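Local structure of cellulosomal scaffoldin (Bacteroides cellulosolvens, 1TYJ) at residues D10-G15 and F115-E120; G64-G69 and K103-G108; N72-S77 and G89-N94; G125-T130 and P164-P169. The protein probably binds a type-II dockerin as one cohesin module of a cellulosomal scaffoldin, helping to hold the multi-protein cellulosome together. One frame throughout, in Å; residues are numbered along the deposited sequence. Where two conformers were deposited one is given.

Interaction 1. Residues D10-G15 and F115-E120; sequences DKVAVG and FKVIKE
The backbones of V12-G15 and K116-E120 run 112° apart and come nearest at V14 and V117, whose CA atoms lie 5.0 Å from each other. A single backbone hydrogen bond spans the crossing, from G15 N to V117 O at 2.7 Å; it is short and nearly straight. V117 carries most of the apolar contact. Its side chain points toward 10-15, and its two methyls have different partners: CG2 meets V12 CG2 at 3.7 Å, whereas CG1 lies against the A13 carbonyl oxygen and V14 CA. This division follows from the first torsion, which puts CG1 opposite the backbone N (chi1 177°) and CG2 beside it. The A13 oxygen also lies 3.6 Å from V117 CB. V14 is more exposed and covers the turn that leaves the strand. Its CG2 touches the backbone where K119 joins E120, 3.3 Å from E120 N and 3.5 Å from K119 C, while CG1 rests near V117 O. At G15, with phi 95°, any CB would be pressed onto the carbonyl oxygen of V14, which explains the glycine. K116 contributes its aliphatic CG near G15 O and has a cation-pi partner in W47. The contact closes one end of the cohesin beta-sandwich: strand 11-12 belongs to the sheet that holds strand 166-169, and strand 108-117 to the facing sheet. Between the two sheets, V12 also packs on V18 of strand 17-25, and V117 on L44 of strand 44-48.

Interaction 2. Residues G64-G69 and K103-G108; sequences GTLLQG and KPESTG
E105 OE2 is gripped by two partners, the Y92 hydroxyl and a water 2.9 Å away, while OE1 of the same carboxylate takes the backbone N-H of L67, with L67 N at 2.8 Å. The carboxylate thereby ties two irregular loops together at the surface of the cohesin beta-sandwich, one leading into strand 73-77 and the other into strand 108-117. The bond to OE1 is nearly straight (165°) and arrives on the syn side, about 20° out of the carboxylate plane. From E105 CG the chain runs extended, which carries the acid across the gap to the backbone of 64-69. The water completes the join: it accepts from Q68 N at 2.9 Å and donates to T65 O as well as to E105 OE2. An alanine here would remove the carboxylate and would probably leave L67 N and the Y92 hydroxyl without this acceptor, loosening the two loops from each other. L66 slides past E105 in the opposite direction, its CB 3.4 Å from E105 OE1, shielding the acid's flank. Beyond, at G108, a CB would crowd L66 CG; the leucine's CD1 instead lies against bare backbone, 3.7 Å from T107 C and 3.8 Å from G108 N.

Interaction 3. Residues N72-S77 and G89-N94; sequences NATDMS and GRLYMN. With EDO (1,2-ethanediol), chain E.
D75 and R90, a non-hydrogen-bonded pair of two antiparallel strands, form a salt bridge in which R90 NH1 gives a 2.7 Å bond to D75 OD1. The oxygen is met on its syn side and lies near the guanidinium plane, although the two flat groups are turned 54° apart. A73 CB covers one face of the guanidinium, 3.3 Å from R90 NH2. R90 reaches this place with its chain extended from CG to NE. On the face of T74 and L91, T74 CG2 touches L91 CD1 at 3.5 Å and also M93 CG, the methionine crossing the threonine at about a right angle. Paired backbone bonds at T74-L91 and M76-G89 hold the register of this beta hairpin; just past the strands, M93 N bonds N72 O at 2.9 Å, from above the carbonyl plane. At the end, N94 ND2 makes a long 3.3 Å bond to N72 OD1, the two amides nearly coplanar. A second shell fixes these groups: Y63 bonds D75 OD2 and makes a cation-pi contact with R90, L67 O accepts from R90 NE, and N94 OD1 N-caps helix 95-100 through A97 N. On the outer edge of strand 73-77 lies an ethanediol, probably from the crystallisation liquor; its O1 accepts from N72 N, and its O2 lies 2.9 Å from the donor A73 N. With D75 OD1 taken by R90 and OD2 by Y63, both carboxylate oxygens have donors, and the paired charges probably favour an ionised acid and keep the arginine's charge compensated within the hairpin.

Interaction 4. Residues G125-T130 and P164-P169; sequences GIKLAT and PGLIYP
I126 and I167 lie side by side and point the same way, their CG1 atoms 3.7 Å apart, in the tightly packed part of the contact. In both, CG1 sits between the backbone N and the carbonyl carbon (chi1 64° and 56°), which sets the two chains abreast. I167 CD1 also meets L128 CD1 at 3.9 Å, and L44 and V18 of the facing sheet close over the group. An alanine in place of I167 would probably open a gap between I126 and L128 and leave L44 less covered. The buried P164 ring packs just as closely, its CG 3.3 Å from A129 O; a water bridges that oxygen and P164 O. Beneath the side chains, reciprocal bonds between I126 and I167 make an antiparallel hydrogen-bonded pair, by which the C-terminal strand 166-169 is added to a sheet of the cohesin beta-sandwich; L128 N adds a nearly straight 3.0 Å bond to G165 O. At G125 a CB would collide with I167 O and the Y168 ring, whose CD2 lies 3.7 Å from G125 CA, obliquely. The outward side is more sparsely covered: there K127, itself exposed, meets L166 through CG alone of its side chain, 3.7 Å from L166 CD2.

How the interactions relate
Interactions 1 and 4 lie at one end of the beta-sandwich and interactions 2 and 3 at the other, with centres 27 to 31 Å apart across the chain's centre. Within each pair the contacts touch: interactions 1 and 4, centres about 11 Å apart, are joined by backbone bonds of D10 and V12 to Y168, and interactions 2 and 3, centres about 13 Å apart, by bonds from Y92 OH to E105 OE2 and from R90 NE to L67 O. Along the chain interaction 1 encloses both 2 and 3, with 3 inside 2; interaction 4 follows. Interactions 3 and 4, and interaction 1 through strand 11-12, reach one sheet, in which strand 30-38 pairs with both 85-92 and 126-131, tying the module's two ends.

Interaction 1. Residues D10-G15 and F115-E120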
# COMPACT_ATOMS: atom_id res chain seq x y z
N ASP A 10 10.75 -13.83 1.88
CA ASP A 10 11.34 -13.50 3.18
C ASP A 10 12.82 -13.33 3.19
O ASP A 10 13.37 -12.65 4.07
CB ASP A 10 11.20 -14.81 4.06
CG ASP A 10 10.03 -14.81 4.92
OD1 ASP A 10 10.12 -14.34 6.06
OD2 ASP A 10 8.99 -15.33 4.47
N LYS A 11 13.48 -14.04 2.27
CA LYS A 11 14.95 -14.16 2.32
C LYS A 11 15.48 -13.57 1.03
O LYS A 11 15.10 -14.03 -0.06
CB LYS A 11 15.39 -15.62 2.43
CG LYS A 11 15.09 -16.24 3.76
CD LYS A 11 15.99 -17.45 4.02
CE LYS A 11 16.44 -17.47 5.47
NZ LYS A 11 17.51 -16.45 5.84
N VAL A 12 16.33 -12.56 1.15
CA VAL A 12 16.78 -11.83 -0.02
C VAL A 12 18.27 -11.55 -0.01
O VAL A 12 18.86 -11.35 1.03
CB VAL A 12 16.06 -10.47 -0.14
CG1 VAL A 12 14.66 -10.66 -0.64
CG2 VAL A 12 16.05 -9.77 1.20
N ALA A 13 18.85 -11.51 -1.20
CA ALA A 13 20.25 -11.15 -1.39
C ALA A 13 20.27 -9.75 -2.05
O ALA A 13 19.25 -9.30 -2.56
CB ALA A 13 20.90 -12.18 -2.28
N VAL A 14 21.42 -9.09 -2.05
CA VAL A 14 21.51 -7.79 -2.70
C VAL A 14 21.17 -7.99 -4.18
O VAL A 14 21.62 -8.94 -4.81
CB VAL A 14 22.91 -7.15 -2.54
CG1 VAL A 14 22.98 -5.87 -3.38
CG2 VAL A 14 23.12 -6.81 -1.11
N GLY A 15 20.32 -7.10 -4.68
CA GLY A 15 19.86 -7.11 -6.06
C GLY A 15 18.54 -7.83 -6.20
O GLY A 15 17.88 -7.70 -7.23
N PHE A 115 10.37 -3.69 -3.86
CA PHE A 115 11.62 -3.04 -3.49
C PHE A 115 12.79 -3.86 -4.01
O PHE A 115 12.74 -5.10 -3.99
CB PHE A 115 11.76 -3.00 -1.97
CG PHE A 115 10.68 -2.25 -1.26
CD1 PHE A 115 9.51 -2.89 -0.83
CD2 PHE A 115 10.85 -0.89 -0.94
CE1 PHE A 115 8.51 -2.17 -0.12
CE2 PHE A 115 9.86 -0.20 -0.25
CZ PHE A 115 8.70 -0.84 0.16
N LYS A 116 13.83 -3.18 -4.51
CA LYS A 116 15.09 -3.84 -4.80
C LYS A 116 15.95 -3.73 -3.55
O LYS A 116 16.03 -2.67 -2.93
CB LYS A 116 15.79 -3.24 -6.04
CG LYS A 116 17.20 -3.80 -6.30
CD LYS A 116 17.96 -3.05 -7.39
CE LYS A 116 17.44 -3.39 -8.77
NZ LYS A 116 18.35 -2.83 -9.85
N VAL A 117 16.58 -4.83 -3.19
CA VAL A 117 17.49 -4.83 -2.04
C VAL A 117 18.84 -4.28 -2.48
O VAL A 117 19.46 -4.82 -3.41
CB VAL A 117 17.66 -6.26 -1.49
CG1 VAL A 117 18.65 -6.25 -0.34
CG2 VAL A 117 16.27 -6.83 -1.10
N ILE A 118 19.25 -3.19 -1.83
CA ILE A 118 20.48 -2.46 -2.22
C ILE A 118 21.66 -2.56 -1.24
O ILE A 118 22.74 -2.06 -1.55
CB ILE A 118 20.20 -0.97 -2.55
CG1 ILE A 118 19.62 -0.24 -1.34
CG2 ILE A 118 19.26 -0.91 -3.76
CD1 ILE A 118 19.80 1.27 -1.35
N LYS A 119 21.44 -3.21 -0.10
CA LYS A 119 22.52 -3.48 0.84
C LYS A 119 22.16 -4.74 1.58
O LYS A 119 20.98 -4.97 1.83
CB LYS A 119 22.69 -2.34 1.83
CG LYS A 119 23.88 -2.45 2.77
CD LYS A 119 23.96 -1.19 3.58
CE LYS A 119 24.95 -1.29 4.72
NZ LYS A 119 26.27 -1.15 4.18
N GLU A 120 23.16 -5.55 1.94
CA GLU A 120 22.92 -6.78 2.69
C GLU A 120 22.07 -6.56 3.95
O GLU A 120 22.36 -5.69 4.77
CB GLU A 120 24.26 -7.44 3.05
CG GLU A 120 24.11 -8.79 3.78
CD GLU A 120 25.44 -9.39 4.19
OE1 GLU A 120 26.48 -9.13 3.53
OE2 GLU A 120 25.46 -10.16 5.18

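Interaction 2. Residues G64-G69 and K103-G108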
# COMPACT_ATOMS: atom_id res chain seq x y z
N GLY A 64 -3.66 -4.01 -7.37
CA GLY A 64 -4.17 -5.29 -6.91
C GLY A 64 -5.39 -5.65 -7.73
O GLY A 64 -5.55 -5.20 -8.88
N THR A 65 -6.26 -6.44 -7.16
CA THR A 65 -7.47 -6.84 -7.89
C THR A 65 -8.68 -5.94 -7.58
O THR A 65 -9.64 -5.89 -8.36
CB THR A 65 -7.85 -8.29 -7.59
OG1 THR A 65 -8.06 -8.41 -6.20
CG2 THR A 65 -6.69 -9.23 -7.92
N LEU A 66 -8.65 -5.26 -6.42
CA LEU A 66 -9.74 -4.34 -6.08
C LEU A 66 -9.54 -2.96 -6.73
O LEU A 66 -8.45 -2.62 -7.21
CB LEU A 66 -9.82 -4.16 -4.55
CG LEU A 66 -10.09 -5.45 -3.76
CD1 LEU A 66 -10.42 -5.12 -2.27
CD2 LEU A 66 -11.19 -6.29 -4.40
N LEU A 67 -10.62 -2.16 -6.72
CA LEU A 67 -10.57 -0.80 -7.29
C LEU A 67 -10.28 -0.84 -8.80
O LEU A 67 -9.69 0.07 -9.37
CB LEU A 67 -9.57 0.08 -6.51
CG LEU A 67 -9.87 0.16 -5.01
CD1 LEU A 67 -8.78 1.02 -4.31
CD2 LEU A 67 -11.29 0.69 -4.73
N GLN A 68 -10.75 -1.92 -9.44
CA GLN A 68 -10.50 -2.12 -10.88
C GLN A 68 -11.78 -2.05 -11.69
O GLN A 68 -11.73 -2.15 -12.91
CB GLN A 68 -9.74 -3.44 -11.15
CG GLN A 68 -8.34 -3.41 -10.51
CD GLN A 68 -7.43 -2.29 -11.05
OE1 GLN A 68 -6.75 -1.58 -10.29
NE2 GLN A 68 -7.38 -2.16 -12.38
N GLY A 69 -12.91 -1.80 -11.02
CA GLY A 69 -14.18 -1.57 -11.70
C GLY A 69 -14.22 -0.26 -12.47
O GLY A 69 -13.43 0.67 -12.21
N LYS A 103 -21.91 -4.93 -6.60
CA LYS A 103 -20.71 -5.74 -6.35
C LYS A 103 -19.76 -5.00 -5.37
O LYS A 103 -18.68 -4.59 -5.77
CB LYS A 103 -19.99 -6.04 -7.67
CG LYS A 103 -20.80 -6.89 -8.66
CD LYS A 103 -19.94 -7.17 -9.91
CE LYS A 103 -20.80 -7.62 -11.06
NZ LYS A 103 -20.07 -8.30 -12.15
N PRO A 104 -20.19 -4.82 -4.11
CA PRO A 104 -19.36 -4.12 -3.14
C PRO A 104 -18.09 -4.92 -2.84
O PRO A 104 -18.16 -6.15 -2.62
CB PRO A 104 -20.24 -4.05 -1.89
CG PRO A 104 -21.21 -5.23 -2.04
CD PRO A 104 -21.47 -5.26 -3.51
N GLU A 105 -16.96 -4.21 -2.82
CA GLU A 105 -15.69 -4.79 -2.49
C GLU A 105 -15.43 -4.72 -0.99
O GLU A 105 -15.99 -3.86 -0.34
CB GLU A 105 -14.58 -4.08 -3.31
CG GLU A 105 -14.87 -4.17 -4.81
CD GLU A 105 -13.95 -3.33 -5.68
OE1 GLU A 105 -12.87 -2.86 -5.20
OE2 GLU A 105 -14.34 -3.13 -6.87
N SER A 106 -14.62 -5.62 -0.46
CA SER A 106 -14.39 -5.63 0.99
C SER A 106 -13.12 -6.38 1.31
O SER A 106 -12.52 -6.15 2.33
CB SER A 106 -15.57 -6.25 1.75
OG SER A 106 -15.89 -7.55 1.27
N THR A 107 -12.69 -7.26 0.42
CA THR A 107 -11.52 -8.11 0.74
C THR A 107 -10.71 -8.41 -0.50
O THR A 107 -11.27 -8.76 -1.54
CB THR A 107 -11.92 -9.43 1.48
OG1 THR A 107 -12.57 -9.11 2.70
CG2 THR A 107 -10.67 -10.29 1.79
N GLY A 108 -9.40 -8.25 -0.39
CA GLY A 108 -8.54 -8.53 -1.52
C GLY A 108 -7.35 -7.59 -1.64
O GLY A 108 -7.21 -6.66 -0.83
O HOH W 1 -12.31 -4.20 -8.66

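Interaction 3. Residues N72-S77 and G89-N94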
# COMPACT_ATOMS: atom_id res chain seq x y z
N ASN A 72 -14.70 5.20 -12.63
CA ASN A 72 -13.86 6.39 -12.68
C ASN A 72 -12.86 6.41 -11.53
O ASN A 72 -12.86 7.32 -10.71
CB ASN A 72 -14.72 7.66 -12.72
CG ASN A 72 -15.59 7.73 -13.96
OD1 ASN A 72 -16.78 7.43 -13.92
ND2 ASN A 72 -15.00 8.10 -15.08
N ALA A 73 -12.03 5.38 -11.45
CA ALA A 73 -10.97 5.33 -10.41
C ALA A 73 -9.94 6.41 -10.69
O ALA A 73 -9.69 6.79 -11.88
CB ALA A 73 -10.32 3.96 -10.35
N THR A 74 -9.39 6.96 -9.61
CA THR A 74 -8.35 7.96 -9.75
C THR A 74 -7.20 7.59 -8.79
O THR A 74 -7.46 7.14 -7.70
CB THR A 74 -8.91 9.37 -9.52
OG1 THR A 74 -7.92 10.33 -9.89
CG2 THR A 74 -9.28 9.59 -8.06
N ASP A 75 -5.97 7.78 -9.24
CA ASP A 75 -4.75 7.44 -8.50
C ASP A 75 -4.07 8.73 -8.02
O ASP A 75 -4.21 9.79 -8.64
CB ASP A 75 -3.71 6.78 -9.44
CG ASP A 75 -4.06 5.38 -9.85
OD1 ASP A 75 -4.97 4.77 -9.26
OD2 ASP A 75 -3.41 4.90 -10.80
N MET A 76 -3.32 8.62 -6.92
CA MET A 76 -2.47 9.69 -6.40
C MET A 76 -1.18 9.03 -5.98
O MET A 76 -1.22 7.97 -5.37
CB MET A 76 -3.15 10.39 -5.18
CG MET A 76 -2.58 10.05 -3.80
SD MET A 76 -0.98 10.87 -3.41
CE MET A 76 -1.18 10.80 -1.64
N SER A 77 -0.03 9.62 -6.32
CA SER A 77 1.28 9.11 -5.86
C SER A 77 2.24 10.28 -5.79
O SER A 77 2.53 10.91 -6.81
CB SER A 77 1.82 7.95 -6.73
OG SER A 77 1.71 8.20 -8.16
N GLY A 89 -2.52 6.59 -3.23
CA GLY A 89 -3.88 6.16 -2.95
C GLY A 89 -4.60 5.93 -4.26
O GLY A 89 -4.13 6.33 -5.34
N ARG A 90 -5.78 5.31 -4.15
CA ARG A 90 -6.64 5.09 -5.30
C ARG A 90 -8.07 5.03 -4.82
O ARG A 90 -8.35 4.48 -3.74
CB ARG A 90 -6.26 3.78 -6.01
CG ARG A 90 -7.15 3.47 -7.25
CD ARG A 90 -6.53 2.30 -8.03
NE ARG A 90 -7.41 1.80 -9.08
CZ ARG A 90 -7.35 2.18 -10.36
NH1 ARG A 90 -6.45 3.10 -10.75
NH2 ARG A 90 -8.17 1.64 -11.26
N LEU A 91 -8.96 5.64 -5.57
CA LEU A 91 -10.38 5.66 -5.16
C LEU A 91 -11.31 5.71 -6.35
O LEU A 91 -10.95 6.18 -7.43
CB LEU A 91 -10.66 6.82 -4.22
CG LEU A 91 -10.39 8.19 -4.77
CD1 LEU A 91 -11.58 8.81 -5.49
CD2 LEU A 91 -9.97 9.09 -3.59
N TYR A 92 -12.52 5.19 -6.15
CA TYR A 92 -13.52 5.31 -7.17
C TYR A 92 -14.17 6.68 -7.03
O TYR A 92 -14.68 7.02 -5.94
CB TYR A 92 -14.58 4.27 -6.94
CG TYR A 92 -14.26 2.84 -7.31
CD1 TYR A 92 -14.67 1.81 -6.48
CD2 TYR A 92 -13.56 2.54 -8.49
CE1 TYR A 92 -14.45 0.45 -6.85
CE2 TYR A 92 -13.32 1.18 -8.87
CZ TYR A 92 -13.76 0.16 -8.01
OH TYR A 92 -13.58 -1.17 -8.29
N MET A 93 -14.20 7.45 -8.11
CA MET A 93 -14.88 8.79 -8.03
C MET A 93 -16.38 8.66 -8.29
O MET A 93 -17.19 9.40 -7.72
CB MET A 93 -14.25 9.79 -8.99
CG MET A 93 -12.79 10.10 -8.69
SD MET A 93 -12.15 11.46 -9.73
CE MET A 93 -12.07 10.60 -11.28
N ASN A 94 -16.76 7.73 -9.18
CA ASN A 94 -18.17 7.57 -9.54
C ASN A 94 -18.81 6.57 -8.57
O ASN A 94 -19.03 5.41 -8.88
CB ASN A 94 -18.32 7.12 -10.99
CG ASN A 94 -19.73 7.33 -11.50
OD1 ASN A 94 -20.69 7.34 -10.72
ND2 ASN A 94 -19.85 7.56 -12.80
C1 EDO E . -12.89 3.82 -15.76
O1 EDO E . -14.22 4.06 -15.33
C2 EDO E . -11.94 4.35 -14.73
O2 EDO E . -11.78 3.46 -13.61

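Interaction 4. Residues G125-T130 and P164-P169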
# COMPACT_ATOMS: atom_id res chain seq x y z
N GLY A 125 17.25 -9.32 10.60
CA GLY A 125 16.18 -8.84 9.70
C GLY A 125 15.86 -7.36 9.87
O GLY A 125 16.34 -6.69 10.81
N ILE A 126 15.07 -6.83 8.94
CA ILE A 126 14.46 -5.53 9.08
C ILE A 126 12.99 -5.63 8.71
O ILE A 126 12.60 -6.50 7.94
CB ILE A 126 15.13 -4.46 8.17
CG1 ILE A 126 14.92 -4.79 6.68
CG2 ILE A 126 16.64 -4.34 8.45
CD1 ILE A 126 15.33 -3.62 5.72
N LYS A 127 12.18 -4.78 9.31
CA LYS A 127 10.78 -4.63 8.91
C LYS A 127 10.79 -4.23 7.43
O LYS A 127 11.52 -3.33 7.02
CB LYS A 127 10.11 -3.54 9.76
CG LYS A 127 9.86 -3.97 11.21
CD LYS A 127 9.46 -2.70 12.00
CE LYS A 127 9.09 -3.01 13.45
NZ LYS A 127 8.62 -1.75 14.12
N LEU A 128 9.97 -4.88 6.61
CA LEU A 128 10.01 -4.47 5.19
C LEU A 128 9.53 -3.02 5.01
O LEU A 128 10.10 -2.24 4.21
CB LEU A 128 9.16 -5.42 4.35
CG LEU A 128 9.14 -5.11 2.84
CD1 LEU A 128 10.58 -5.04 2.27
CD2 LEU A 128 8.32 -6.17 2.08
N ALA A 129 8.48 -2.67 5.74
CA ALA A 129 7.96 -1.30 5.74
C ALA A 129 7.05 -1.15 6.94
O ALA A 129 6.69 -2.14 7.58
CB ALA A 129 7.17 -1.04 4.43
N THR A 130 6.68 0.10 7.22
CA THR A 130 5.70 0.39 8.24
C THR A 130 4.62 1.36 7.72
O THR A 130 4.94 2.28 6.96
CB THR A 130 6.41 1.03 9.49
OG1 THR A 130 7.01 2.27 9.13
CG2 THR A 130 7.48 0.08 10.06
N PRO A 164 3.58 -4.73 8.41
CA PRO A 164 4.34 -5.75 7.70
C PRO A 164 5.39 -6.49 8.53
O PRO A 164 5.93 -5.96 9.55
CB PRO A 164 5.04 -4.96 6.59
CG PRO A 164 4.07 -3.78 6.32
CD PRO A 164 3.62 -3.42 7.75
N GLY A 165 5.68 -7.70 8.09
CA GLY A 165 6.73 -8.49 8.73
C GLY A 165 8.14 -8.20 8.23
O GLY A 165 8.39 -7.20 7.52
N LEU A 166 9.06 -9.07 8.65
CA LEU A 166 10.47 -8.85 8.39
C LEU A 166 10.98 -9.53 7.12
O LEU A 166 10.40 -10.51 6.63
CB LEU A 166 11.29 -9.39 9.57
CG LEU A 166 10.91 -8.96 10.98
CD1 LEU A 166 12.08 -9.30 11.94
CD2 LEU A 166 10.50 -7.57 11.16
N ILE A 167 12.10 -9.02 6.63
CA ILE A 167 12.88 -9.70 5.62
C ILE A 167 14.28 -9.96 6.21
O ILE A 167 14.73 -9.28 7.15
CB ILE A 167 12.98 -8.86 4.30
CG1 ILE A 167 13.56 -7.47 4.56
CG2 ILE A 167 11.59 -8.82 3.63
CD1 ILE A 167 14.01 -6.69 3.28
N TYR A 168 14.92 -10.97 5.66
CA TYR A 168 16.18 -11.51 6.17
C TYR A 168 17.16 -11.74 5.03
O TYR A 168 16.74 -11.92 3.88
CB TYR A 168 15.89 -12.86 6.80
CG TYR A 168 14.90 -12.81 7.94
CD1 TYR A 168 13.55 -13.14 7.74
CD2 TYR A 168 15.32 -12.45 9.24
CE1 TYR A 168 12.65 -13.08 8.81
CE2 TYR A 168 14.42 -12.40 10.28
CZ TYR A 168 13.10 -12.74 10.07
OH TYR A 168 12.22 -12.69 11.15
N PRO A 169 18.46 -11.76 5.35
CA PRO A 169 19.44 -12.06 4.30
C PRO A 169 19.44 -13.52 3.89
O PRO A 169 19.22 -14.40 4.73
CB PRO A 169 20.78 -11.71 4.96
CG PRO A 169 20.53 -11.98 6.46
CD PRO A 169 19.10 -11.50 6.65
O HOH W 2 6.36 -3.26 10.20